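Local coordinates for metallocarboxypeptidase (Trypanosoma cruzi, PDB 3DWC), which probably removes single amino acids, other than proline, from the C-terminal end of peptides with broad specificity, as a metal-dependent carboxypeptidase of the M32 family, at residues Tyr6-Arg11 with Ala59-Ala64; Glu67-Ser72 with Ala82-Met87; Lys15-Gly20 with Phe283-Val288; Leu24-Asp29 with Ala44-Leu49; Ser150-His153 with Val159-Tyr162. All blocks are in the same frame, centred on the assembly; numbering follows the deposited sequence.

Interaction 1 (Tyr6-Arg11 with Ala59-Ala64); sequences YKELER and APKIRA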
# COMPACT_ATOMS: atom_id res chain seq x y z
N TYR B 6 22.47 25.26 -2.95
CA TYR B 6 21.90 24.59 -1.78
C TYR B 6 20.39 24.38 -1.94
O TYR B 6 19.89 23.25 -1.77
CB TYR B 6 22.23 25.33 -0.46
CG TYR B 6 21.37 24.78 0.68
CD1 TYR B 6 21.67 23.58 1.30
CD2 TYR B 6 20.22 25.43 1.07
CE1 TYR B 6 20.86 23.06 2.30
CE2 TYR B 6 19.40 24.91 2.05
CZ TYR B 6 19.72 23.74 2.67
OH TYR B 6 18.86 23.26 3.65
N LYS B 7 19.66 25.45 -2.30
CA LYS B 7 18.22 25.34 -2.55
C LYS B 7 17.88 24.38 -3.72
O LYS B 7 16.85 23.67 -3.69
CB LYS B 7 17.61 26.72 -2.79
CG LYS B 7 17.43 27.55 -1.50
CD LYS B 7 16.13 27.13 -0.77
CE LYS B 7 16.13 27.53 0.69
NZ LYS B 7 14.81 27.20 1.33
N GLU B 8 18.74 24.34 -4.73
CA GLU B 8 18.58 23.37 -5.80
C GLU B 8 18.73 21.95 -5.26
O GLU B 8 17.96 21.09 -5.60
CB GLU B 8 19.56 23.64 -6.93
CG GLU B 8 19.57 22.57 -8.03
CD GLU B 8 18.31 22.58 -8.88
OE1 GLU B 8 17.89 21.47 -9.32
OE2 GLU B 8 17.75 23.68 -9.09
N LEU B 9 19.72 21.73 -4.39
CA LEU B 9 19.82 20.46 -3.69
C LEU B 9 18.57 20.15 -2.87
O LEU B 9 18.12 19.01 -2.84
CB LEU B 9 21.07 20.39 -2.82
CG LEU B 9 22.37 20.15 -3.60
CD1 LEU B 9 23.57 20.74 -2.87
CD2 LEU B 9 22.62 18.67 -3.89
N GLU B 10 18.02 21.14 -2.20
CA GLU B 10 16.86 20.89 -1.38
C GLU B 10 15.76 20.31 -2.24
O GLU B 10 15.10 19.36 -1.84
CB GLU B 10 16.37 22.17 -0.70
CG GLU B 10 17.12 22.52 0.57
CD GLU B 10 16.34 23.47 1.48
OE1 GLU B 10 15.47 24.19 0.96
OE2 GLU B 10 16.60 23.51 2.71
N ARG B 11 15.56 20.92 -3.40
CA ARG B 11 14.56 20.50 -4.40
C ARG B 11 14.77 19.06 -4.89
O ARG B 11 13.81 18.30 -5.05
CB ARG B 11 14.63 21.48 -5.58
CG ARG B 11 13.52 21.32 -6.61
CD ARG B 11 13.81 22.10 -7.95
NE ARG B 11 14.79 21.38 -8.77
CZ ARG B 11 14.55 20.22 -9.41
NH1 ARG B 11 13.35 19.64 -9.36
NH2 ARG B 11 15.52 19.64 -10.12
N ALA B 59 23.66 11.43 -10.34
CA ALA B 59 23.96 12.21 -11.54
C ALA B 59 25.16 13.13 -11.26
O ALA B 59 25.36 13.59 -10.13
CB ALA B 59 22.73 13.01 -11.99
N PRO B 60 26.01 13.35 -12.28
CA PRO B 60 27.12 14.28 -12.11
C PRO B 60 26.75 15.60 -11.44
O PRO B 60 27.49 16.04 -10.56
CB PRO B 60 27.60 14.49 -13.54
CG PRO B 60 27.34 13.15 -14.18
CD PRO B 60 26.02 12.73 -13.62
N LYS B 61 25.60 16.18 -11.77
CA LYS B 61 25.25 17.51 -11.26
C LYS B 61 25.15 17.61 -9.73
O LYS B 61 25.40 18.68 -9.18
CB LYS B 61 23.96 18.03 -11.90
CG LYS B 61 22.66 17.55 -11.26
CD LYS B 61 21.40 18.13 -11.94
CE LYS B 61 20.13 17.76 -11.15
NZ LYS B 61 18.89 18.54 -11.51
N ILE B 62 24.79 16.51 -9.05
CA ILE B 62 24.60 16.57 -7.60
C ILE B 62 25.91 16.89 -6.92
O ILE B 62 25.97 17.78 -6.06
CB ILE B 62 24.03 15.23 -7.00
CG1 ILE B 62 22.75 14.82 -7.71
CG2 ILE B 62 23.73 15.38 -5.54
CD1 ILE B 62 21.71 15.92 -7.77
N ARG B 63 26.96 16.15 -7.26
CA ARG B 63 28.30 16.40 -6.73
C ARG B 63 28.76 17.84 -6.95
O ARG B 63 29.26 18.49 -6.04
CB ARG B 63 29.29 15.45 -7.38
CG ARG B 63 30.72 15.54 -6.84
CD ARG B 63 31.66 14.88 -7.82
NE ARG B 63 33.05 15.06 -7.42
CZ ARG B 63 33.80 14.14 -6.81
NH1 ARG B 63 33.31 12.93 -6.52
NH2 ARG B 63 35.07 14.43 -6.51
N ALA B 64 28.60 18.32 -8.18
CA ALA B 64 28.90 19.71 -8.52
C ALA B 64 28.06 20.67 -7.68
O ALA B 64 28.55 21.71 -7.21
CB ALA B 64 28.68 19.94 -10.01

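Interaction 2 (Glu67-Ser72 with Ala82-Met87); sequences EEAEKS and ANLREM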
# COMPACT_ATOMS: atom_id res chain seq x y z
N GLU B 67 29.43 20.61 -4.04
CA GLU B 67 30.69 21.37 -4.03
C GLU B 67 30.51 22.89 -4.10
O GLU B 67 31.13 23.61 -3.33
CB GLU B 67 31.63 20.87 -5.13
CG GLU B 67 32.20 19.49 -4.81
CD GLU B 67 33.12 18.92 -5.89
OE1 GLU B 67 33.66 17.83 -5.65
OE2 GLU B 67 33.31 19.55 -6.96
N GLU B 68 29.65 23.39 -4.98
CA GLU B 68 29.36 24.82 -4.97
C GLU B 68 28.73 25.29 -3.67
O GLU B 68 29.07 26.36 -3.16
CB GLU B 68 28.46 25.24 -6.13
CG GLU B 68 29.11 25.18 -7.50
CD GLU B 68 30.39 26.01 -7.65
OE1 GLU B 68 31.11 25.78 -8.64
OE2 GLU B 68 30.68 26.88 -6.80
N ALA B 69 27.82 24.51 -3.11
CA ALA B 69 27.14 24.90 -1.88
C ALA B 69 28.11 24.94 -0.71
O ALA B 69 27.93 25.75 0.20
CB ALA B 69 25.97 23.96 -1.58
N GLU B 70 29.11 24.06 -0.73
CA GLU B 70 30.05 23.92 0.38
C GLU B 70 31.12 25.01 0.43
O GLU B 70 31.72 25.25 1.48
CB GLU B 70 30.72 22.54 0.34
CG GLU B 70 29.83 21.40 0.73
CD GLU B 70 30.54 20.07 0.74
OE1 GLU B 70 31.54 19.90 0.03
OE2 GLU B 70 30.07 19.17 1.44
N LYS B 71 31.41 25.65 -0.70
CA LYS B 71 32.37 26.73 -0.69
C LYS B 71 31.77 27.99 -0.04
O LYS B 71 32.50 28.80 0.52
CB LYS B 71 32.92 27.01 -2.09
CG LYS B 71 31.93 27.48 -3.14
CD LYS B 71 32.65 27.86 -4.46
CE LYS B 71 33.23 26.63 -5.20
NZ LYS B 71 33.42 26.89 -6.68
N SER B 72 30.45 28.12 -0.07
CA SER B 72 29.74 29.31 0.44
C SER B 72 28.99 29.01 1.76
O SER B 72 27.93 29.58 2.05
CB SER B 72 28.76 29.79 -0.64
OG SER B 72 27.86 28.74 -1.01
N ALA B 82 23.68 22.09 8.51
CA ALA B 82 23.58 20.68 8.93
C ALA B 82 22.95 19.82 7.82
O ALA B 82 23.34 18.65 7.58
CB ALA B 82 22.74 20.54 10.18
N ASN B 83 21.95 20.41 7.16
CA ASN B 83 21.24 19.68 6.11
C ASN B 83 22.22 19.42 4.98
O ASN B 83 22.25 18.31 4.45
CB ASN B 83 19.99 20.45 5.67
CG ASN B 83 19.07 19.65 4.78
OD1 ASN B 83 18.86 18.44 4.98
ND2 ASN B 83 18.49 20.33 3.78
N LEU B 84 23.08 20.41 4.66
CA LEU B 84 24.07 20.20 3.60
C LEU B 84 25.04 19.06 3.96
O LEU B 84 25.42 18.26 3.11
CB LEU B 84 24.84 21.49 3.28
CG LEU B 84 25.83 21.48 2.11
CD1 LEU B 84 25.22 20.95 0.81
CD2 LEU B 84 26.44 22.89 1.92
N ARG B 85 25.44 19.00 5.23
CA ARG B 85 26.22 17.85 5.75
C ARG B 85 25.49 16.51 5.54
O ARG B 85 26.09 15.52 5.13
CB ARG B 85 26.50 18.03 7.25
CG ARG B 85 27.45 17.00 7.86
CD ARG B 85 27.50 17.13 9.38
NE ARG B 85 26.19 16.90 9.97
CZ ARG B 85 25.69 17.53 11.04
NH1 ARG B 85 26.38 18.46 11.67
NH2 ARG B 85 24.48 17.22 11.46
N GLU B 86 24.19 16.48 5.83
CA GLU B 86 23.45 15.24 5.71
C GLU B 86 23.24 14.88 4.24
O GLU B 86 23.23 13.70 3.90
CB GLU B 86 22.16 15.30 6.51
CG GLU B 86 22.40 15.47 7.98
CD GLU B 86 23.35 14.43 8.57
OE1 GLU B 86 23.21 13.24 8.25
OE2 GLU B 86 24.21 14.80 9.40
N MET B 87 23.10 15.88 3.37
CA MET B 87 23.03 15.65 1.93
C MET B 87 24.29 14.99 1.39
O MET B 87 24.20 14.06 0.61
CB MET B 87 22.84 16.98 1.17
CG MET B 87 21.49 17.63 1.33
SD MET B 87 21.48 19.27 0.60
CE MET B 87 19.68 19.55 0.51

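Interaction 3 (Lys15-Gly20 with Phe283-Val288); sequences KLYRYG and FETQPV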
# COMPACT_ATOMS: atom_id res chain seq x y z
N LYS B 15 12.38 15.68 -4.10
CA LYS B 15 12.03 14.71 -5.14
C LYS B 15 12.27 13.29 -4.65
O LYS B 15 11.36 12.45 -4.70
CB LYS B 15 12.82 15.02 -6.42
CG LYS B 15 12.25 14.47 -7.66
CD LYS B 15 12.61 15.29 -8.89
CE LYS B 15 14.13 15.46 -9.06
NZ LYS B 15 14.58 15.63 -10.51
N LEU B 16 13.49 13.03 -4.17
CA LEU B 16 13.88 11.73 -3.62
C LEU B 16 12.99 11.26 -2.48
O LEU B 16 12.61 10.09 -2.44
CB LEU B 16 15.34 11.76 -3.14
CG LEU B 16 16.42 11.85 -4.23
CD1 LEU B 16 17.79 12.11 -3.59
CD2 LEU B 16 16.42 10.57 -5.22
N TYR B 17 12.63 12.17 -1.58
CA TYR B 17 11.70 11.91 -0.46
C TYR B 17 10.36 11.42 -1.01
O TYR B 17 9.80 10.43 -0.53
CB TYR B 17 11.54 13.18 0.38
CG TYR B 17 10.71 13.04 1.63
CD1 TYR B 17 11.25 12.53 2.79
CD2 TYR B 17 9.37 13.42 1.65
CE1 TYR B 17 10.48 12.42 3.97
CE2 TYR B 17 8.59 13.27 2.79
CZ TYR B 17 9.15 12.80 3.96
OH TYR B 17 8.38 12.66 5.11
N ARG B 18 9.89 12.03 -2.09
CA ARG B 18 8.62 11.62 -2.67
C ARG B 18 8.68 10.25 -3.26
O ARG B 18 7.73 9.47 -3.12
CB ARG B 18 8.16 12.57 -3.78
CG ARG B 18 7.86 13.99 -3.38
CD ARG B 18 7.20 14.11 -2.02
NE ARG B 18 7.02 15.54 -1.67
CZ ARG B 18 6.52 15.94 -0.52
NH1 ARG B 18 6.17 15.06 0.39
NH2 ARG B 18 6.38 17.25 -0.26
N TYR B 19 9.78 9.95 -3.93
CA TYR B 19 9.94 8.62 -4.49
C TYR B 19 10.09 7.59 -3.37
O TYR B 19 9.59 6.47 -3.47
CB TYR B 19 11.15 8.57 -5.39
CG TYR B 19 11.16 9.48 -6.61
CD1 TYR B 19 10.03 9.68 -7.39
CD2 TYR B 19 12.35 10.07 -7.06
CE1 TYR B 19 10.06 10.49 -8.58
CE2 TYR B 19 12.40 10.85 -8.24
CZ TYR B 19 11.23 11.07 -8.97
OH TYR B 19 11.26 11.88 -10.13
N GLY B 20 10.75 7.98 -2.28
CA GLY B 20 10.95 7.10 -1.11
C GLY B 20 9.65 6.77 -0.43
O GLY B 20 9.45 5.63 0.02
N PHE B 283 12.00 21.18 7.90
CA PHE B 283 12.93 20.39 7.08
C PHE B 283 12.40 19.01 6.77
O PHE B 283 13.16 18.07 6.51
CB PHE B 283 14.26 20.32 7.81
CG PHE B 283 15.05 21.60 7.74
CD1 PHE B 283 14.88 22.62 8.68
CD2 PHE B 283 16.00 21.79 6.73
CE1 PHE B 283 15.62 23.77 8.63
CE2 PHE B 283 16.76 22.93 6.66
CZ PHE B 283 16.56 23.94 7.60
N GLU B 284 11.08 18.90 6.72
CA GLU B 284 10.42 17.58 6.73
C GLU B 284 10.80 16.63 5.58
O GLU B 284 10.95 15.42 5.80
CB GLU B 284 8.89 17.76 6.80
CG GLU B 284 8.41 18.26 8.15
CD GLU B 284 8.43 19.77 8.31
OE1 GLU B 284 8.20 20.21 9.44
OE2 GLU B 284 8.68 20.52 7.34
N THR B 285 11.03 17.16 4.39
CA THR B 285 11.37 16.33 3.20
C THR B 285 12.90 16.22 2.95
O THR B 285 13.33 15.72 1.90
CB THR B 285 10.75 16.96 1.96
OG1 THR B 285 11.42 18.20 1.67
CG2 THR B 285 9.24 17.22 2.17
N GLN B 286 13.69 16.63 3.94
CA GLN B 286 15.15 16.70 3.85
C GLN B 286 15.87 15.71 4.74
O GLN B 286 15.34 15.29 5.79
CB GLN B 286 15.59 18.11 4.28
CG GLN B 286 15.03 19.23 3.39
CD GLN B 286 15.53 19.15 1.98
OE1 GLN B 286 16.74 19.13 1.75
NE2 GLN B 286 14.59 19.13 1.00
N PRO B 287 17.14 15.41 4.41
CA PRO B 287 17.85 14.39 5.11
C PRO B 287 18.29 14.78 6.55
O PRO B 287 18.63 13.89 7.32
CB PRO B 287 19.02 14.09 4.17
CG PRO B 287 19.29 15.36 3.51
CD PRO B 287 17.97 16.02 3.35
N VAL B 288 18.24 16.06 6.92
CA VAL B 288 18.47 16.46 8.32
C VAL B 288 17.27 16.09 9.23
O VAL B 288 17.43 15.92 10.43
CB VAL B 288 18.75 17.95 8.42
CG1 VAL B 288 17.48 18.77 8.20
CG2 VAL B 288 19.45 18.27 9.80
O HOH W 1 9.74 13.62 7.29

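Interaction 4 (Leu24-Asp29 with Ala44-Leu49); sequences LLADWD and AAMAEL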
# COMPACT_ATOMS: atom_id res chain seq x y z
N LEU B 24 8.56 2.93 0.46
CA LEU B 24 8.22 2.56 1.84
C LEU B 24 6.80 1.95 1.93
O LEU B 24 6.53 0.98 2.65
CB LEU B 24 8.37 3.81 2.69
CG LEU B 24 9.80 4.30 2.95
CD1 LEU B 24 9.84 5.75 3.45
CD2 LEU B 24 10.46 3.39 3.98
N LEU B 25 5.88 2.52 1.17
CA LEU B 25 4.49 2.01 1.10
C LEU B 25 4.51 0.65 0.51
O LEU B 25 3.93 -0.28 1.06
CB LEU B 25 3.61 2.89 0.24
CG LEU B 25 2.11 2.49 0.22
CD1 LEU B 25 1.51 2.66 1.67
CD2 LEU B 25 1.32 3.36 -0.80
N ALA B 26 5.19 0.54 -0.63
CA ALA B 26 5.31 -0.75 -1.35
C ALA B 26 5.93 -1.82 -0.46
O ALA B 26 5.52 -2.97 -0.50
CB ALA B 26 6.15 -0.57 -2.63
N ASP B 27 6.88 -1.43 0.38
CA ASP B 27 7.56 -2.40 1.26
C ASP B 27 6.61 -2.78 2.39
O ASP B 27 6.43 -3.94 2.66
CB ASP B 27 8.88 -1.87 1.77
CG ASP B 27 9.67 -2.91 2.55
OD1 ASP B 27 10.00 -3.97 1.96
OD2 ASP B 27 9.86 -2.72 3.73
N TRP B 28 5.98 -1.80 3.01
CA TRP B 28 4.99 -2.07 4.05
C TRP B 28 3.91 -3.05 3.57
O TRP B 28 3.61 -4.06 4.23
CB TRP B 28 4.39 -0.74 4.62
CG TRP B 28 3.25 -0.99 5.55
CD1 TRP B 28 3.32 -1.22 6.88
CD2 TRP B 28 1.85 -1.10 5.19
NE1 TRP B 28 2.06 -1.48 7.39
CE2 TRP B 28 1.15 -1.44 6.36
CE3 TRP B 28 1.16 -1.05 3.97
CZ2 TRP B 28 -0.25 -1.62 6.37
CZ3 TRP B 28 -0.24 -1.26 3.98
CH2 TRP B 28 -0.92 -1.55 5.18
N ASP B 29 3.37 -2.79 2.37
CA ASP B 29 2.27 -3.55 1.83
C ASP B 29 2.69 -4.95 1.49
O ASP B 29 1.88 -5.90 1.64
CB ASP B 29 1.72 -2.77 0.61
CG ASP B 29 0.56 -3.44 -0.03
OD1 ASP B 29 -0.58 -3.07 0.26
OD2 ASP B 29 0.77 -4.39 -0.80
N ALA B 44 9.62 -6.19 -9.05
CA ALA B 44 9.97 -5.49 -10.32
C ALA B 44 9.73 -3.96 -10.23
O ALA B 44 10.56 -3.13 -10.66
CB ALA B 44 9.22 -6.13 -11.46
N ALA B 45 8.65 -3.58 -9.57
CA ALA B 45 8.28 -2.18 -9.46
C ALA B 45 9.18 -1.45 -8.48
O ALA B 45 9.64 -0.34 -8.75
CB ALA B 45 6.82 -2.06 -9.06
N MET B 46 9.41 -2.05 -7.32
CA MET B 46 10.36 -1.53 -6.36
C MET B 46 11.77 -1.36 -6.94
O MET B 46 12.39 -0.35 -6.73
CB MET B 46 10.36 -2.47 -5.15
CG MET B 46 9.07 -2.29 -4.35
SD MET B 46 8.94 -3.32 -2.90
CE MET B 46 10.14 -2.60 -1.79
N ALA B 47 12.23 -2.32 -7.75
CA ALA B 47 13.54 -2.27 -8.37
C ALA B 47 13.67 -1.12 -9.33
O ALA B 47 14.73 -0.50 -9.41
CB ALA B 47 13.86 -3.59 -9.15
N GLU B 48 12.65 -0.93 -10.15
CA GLU B 48 12.66 0.14 -11.12
C GLU B 48 12.70 1.50 -10.42
O GLU B 48 13.45 2.39 -10.79
CB GLU B 48 11.45 0.06 -12.07
CG GLU B 48 11.55 1.04 -13.23
CD GLU B 48 12.75 0.80 -14.14
OE1 GLU B 48 13.45 1.75 -14.48
OE2 GLU B 48 13.02 -0.34 -14.48
N LEU B 49 11.91 1.65 -9.39
CA LEU B 49 11.89 2.94 -8.64
C LEU B 49 13.22 3.18 -7.87
O LEU B 49 13.73 4.30 -7.85
CB LEU B 49 10.71 3.00 -7.67
CG LEU B 49 9.93 4.34 -7.52
CD1 LEU B 49 9.17 4.37 -6.23
CD2 LEU B 49 10.80 5.58 -7.63

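Interaction 5 (Ser150-His153 with Val159-Tyr162); sequences SGKH and VDIY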
# COMPACT_ATOMS: atom_id res chain seq x y z
N SER B 150 39.83 8.32 3.50
CA SER B 150 39.78 8.75 4.91
C SER B 150 40.84 8.07 5.79
O SER B 150 41.29 8.64 6.78
CB SER B 150 38.39 8.48 5.50
OG SER B 150 38.13 7.10 5.52
N GLY B 151 41.21 6.85 5.42
CA GLY B 151 42.14 6.05 6.21
C GLY B 151 41.42 5.37 7.37
O GLY B 151 42.05 5.03 8.37
N LYS B 152 40.11 5.20 7.23
CA LYS B 152 39.31 4.48 8.22
C LYS B 152 39.48 2.99 8.02
O LYS B 152 39.62 2.51 6.90
CB LYS B 152 37.83 4.77 8.07
CG LYS B 152 37.32 6.08 8.60
CD LYS B 152 35.79 5.98 8.69
CE LYS B 152 35.09 7.32 8.57
NZ LYS B 152 33.64 7.06 8.29
N HIS B 153 39.39 2.25 9.12
CA HIS B 153 39.38 0.81 9.08
C HIS B 153 38.12 0.34 8.30
O HIS B 153 37.03 0.87 8.51
CB HIS B 153 39.37 0.29 10.52
CG HIS B 153 39.49 -1.19 10.64
ND1 HIS B 153 38.68 -2.06 9.94
CD2 HIS B 153 40.33 -1.96 11.37
CE1 HIS B 153 39.01 -3.31 10.23
NE2 HIS B 153 40.02 -3.27 11.09
N VAL B 159 30.38 0.11 9.86
CA VAL B 159 29.58 0.48 11.03
C VAL B 159 28.98 1.89 10.84
O VAL B 159 27.85 2.15 11.23
CB VAL B 159 30.39 0.40 12.33
CG1 VAL B 159 29.61 1.01 13.50
CG2 VAL B 159 30.78 -1.09 12.61
N ASP B 160 29.75 2.76 10.19
CA ASP B 160 29.34 4.11 9.85
C ASP B 160 28.06 4.17 9.02
O ASP B 160 27.38 5.17 9.09
CB ASP B 160 30.47 4.82 9.10
CG ASP B 160 30.20 6.31 8.89
OD1 ASP B 160 30.32 7.11 9.85
OD2 ASP B 160 29.86 6.70 7.74
N ILE B 161 27.74 3.12 8.27
CA ILE B 161 26.50 3.08 7.50
C ILE B 161 25.29 3.27 8.44
O ILE B 161 24.35 4.05 8.16
CB ILE B 161 26.34 1.74 6.70
CG1 ILE B 161 27.45 1.56 5.69
CG2 ILE B 161 24.99 1.67 5.96
CD1 ILE B 161 27.49 0.13 5.03
N TYR B 162 25.37 2.59 9.58
CA TYR B 162 24.29 2.50 10.52
C TYR B 162 24.45 3.45 11.71
O TYR B 162 23.48 3.85 12.33
CB TYR B 162 24.24 1.09 11.05
CG TYR B 162 24.21 0.08 9.97
CD1 TYR B 162 23.10 -0.06 9.15
CD2 TYR B 162 25.30 -0.76 9.75
CE1 TYR B 162 23.09 -1.00 8.14
CE2 TYR B 162 25.29 -1.70 8.74
CZ TYR B 162 24.20 -1.81 7.94
OH TYR B 162 24.23 -2.75 6.95

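Interaction 1 (Tyr6-Arg11 with Ala59-Ala64)
With its first torsion at 84°, Lys61 places CG between its backbone N and carbonyl carbon, and the rest of the chain runs out extended toward the acidic end of Glu8. Glu8 leaves its own helix with CG anti to the backbone N but folds at chi2 (70°), which keeps its carboxylate close to Arg11, one turn further on. The two chains meet at about a right angle, and Lys61 NZ stops 3.8 Å from Glu8 OE1, a long salt bridge. Arg11 grips the same oxygen side-on: its NE and NH2 each lie 3.1 Å from Glu8 OE1, in the plane of the guanidinium. Lys61 NZ also sits at the guanidinium edge, 3.8 Å from Arg11 NH2, the two cations being gathered round one carboxylate that they would be expected to keep ionised. Long, flexible chains suit this side of the contact, where Lys61 and Arg11 are exposed. In the fold, the contact sets the N-terminal helix 3-32 against helix 60-71; the short segments run roughly antiparallel, at 139°, with axes 10.7 Å apart at closest. That spacing is filled beneath the charges by branched aliphatic residues: Leu9 CD2 packs on Ile62 CG2 at 3.8 Å. Leu9 also packs on Leu65 and Ile66 and on Met87 of helix 78-95, while Ile62 leans on Trp91 of that same helix.

Interaction 2 (Glu67-Ser72 with Ala82-Met87)
Two helical segments lie side by side here and run roughly antiparallel, 67-72 near the end of helix 60-71 and 82-87 on helix 78-95; their backbones come nearest at Glu70 and Leu84, with CA atoms 7.7 Å apart. In the later segment the backbone bonds are regular, as in Glu86 N to Ala82 O, whereas those within 67-72 are weak. Leu84 carries the contact from its side. Its CB is directed at the neighbouring helix, and with CG anti to the backbone N (chi1 -175°) the forked end reaches over Ala69. Leu84 CD2 rests 3.7 Å from Ala69 CB and Leu84 CD1 3.9 Å from that same methyl, which is held between the two prongs. Leu84 CD2 also touches the backbone, 3.7 Å from Ala69 O. A small residue suits position 69, since its short methyl lets a bulky leucine settle against the helix, and both residues are buried. Glu70 closes the outer side: its CG lies 3.9 Å from Leu84 CD2, so the aliphatic part of the chain packs on the leucine. Beyond CG the chain is extended (chi2 -178°) and carries the carboxylate along to Arg88, one turn past Leu84, where a salt bridge to NE receives it. Consecutive antiparallel helices joined by a short connection form a helical hairpin, here closed by a leucine set against an alanine.

Interaction 3 (Lys15-Gly20 with Phe283-Val288)
Tyr17 lays one face of its ring against the backbone of Thr285: CA of the threonine stands 3.7 Å from the ring centroid and only 12° off the normal, a clear CH-pi contact. The threonine side chain crosses the tyrosine at about a right angle, and its CB comes 3.8 Å from Tyr17 CD2. With CG anti to the backbone N (chi1 -175°), the ring is carried from its helix straight over the loop, while Tyr17 CB lies 3.5 Å from Thr285 O. The partner surface is a type I beta turn, Phe283 to Gln286, in the long connection between helices 259-276 and 294-309; helix 3-32 thus packs on a loop more than 260 residues further along the chain. A broad ring suits such a partner, since it can cover a compact turn. At the phenolic end a water links the two segments, donating to Tyr17 OH at 2.7 Å and to Glu284 O at 2.6 Å, which uses both of its hydrogens. Tyr17 OH is also hydrogen-bonded to Glu245, so the ring is fixed at both its face and its tip. Arg18 adds the flank: Thr285 CG2 lies over one guanidinium face, 3.8 Å from Arg18 NH2. The methyl sits in the corner formed by ring and guanidinium, while the hydroxyl of Thr285 turns to Thr14. Arg18 packs on Ala44 of the second subunit.

Interaction 4 (Leu24-Asp29 with Ala44-Leu49)
Asp27 supplies the one flat group that Met46 reaches, and from segment 44-49 the carboxylate is approached by a methyl carbon. The methionine methyl approaches along the side formed by CB and OD1, with Met46 CE 3.8 Å from Asp27 CB and 4.0 Å from Asp27 OD1. Of the other flat groups on the segment, the indole of Trp28 turns to Arg248 of the same chain in a cation-pi contact, and the carboxylate of Asp29 is held by salt bridges to Arg42 of its own chain and to Arg248 of the second subunit. Met46 itself is directed at helix 3-32 and bends around the small side chain of Ala26. Its chain runs extended through chi2 (-180°), which carries SD across the gap, and then turns at chi3 (72°), which swings the methyl aside to Asp27. Along the way Met46 CG lies 3.8 Å from Ala26 CB, and Met46 SD lies 3.9 Å from the same methyl. The two backbones approach most closely at this pair, with the CA atoms of Ala26 and Met46 7.2 Å apart. Alanine suits the place because it leaves room for the thioether chain, and methionine because its unbranched, flexible chain can follow the neighbouring helix. The contact joins helix 3-32 to helix 39-57, successive helices, at the subunit interface: Met46 also packs on Met22 of the second subunit. Between the two segments the attraction is thus mainly dispersive and not strongly directional, while the nearby carboxylate of Asp29 is paired with arginines.

Interaction 5 (Ser150-His153 with Val159-Tyr162)
Lys152 stretches toward Asp160 with its chain extended beyond CG, the first torsion of -78° setting CG anti to the carbonyl carbon. Asp160 answers with CG anti to its backbone N (chi1 -172°), and the two side chains meet at about a right angle. The ammonium arrives above the carboxylate plane: Lys152 NZ is 3.6 Å from Asp160 CG and 3.7 Å from Asp160 OD1, nearly the same as its distance to OD2. This is a long salt bridge, electrostatic in character. Both oxygens have further partners, OD1 receiving Gly165 N and OD2 forming a salt bridge with Arg89, and these fix the carboxylate while the ammonium stands over its face. The contact joins the loop leading into helix 154-162 to the later part of the same helix. His153 is its N-cap, with ND1 accepting from Tyr155 N, and NE2 is hydrogen-bonded to Asp374. Ahead of it, Ser150 makes an ST turn: Ser150 OG accepts from Lys152 N at 3.2 Å, chi1 (64°) bringing the hydroxyl back over the backbone. Gly151, between them, adopts a positive phi, a conformation glycine takes easily. A long lysine suits this surface position, since it must span a wide backbone gap to reach the helix.

Helix 3-32 is shared by interactions 1, 3 and 4, which meet it at successive points along its length, and helix 60-71 is shared by interactions 1 and 2. Interaction 2 is the buried member and largely apolar; interactions 1 and 4 are partly buried, the first adding a charged rim to its aliphatic pair, the second relying on a thioether. Interactions 3 and 5 lie at the surface, one using an aromatic face and water, the other a long ion pair. Asn83 ties the first three together through bonds to Tyr6, Gln286 and Val288. Interactions 3 and 4 also border the second subunit, whereas interaction 5 stands apart from all the others.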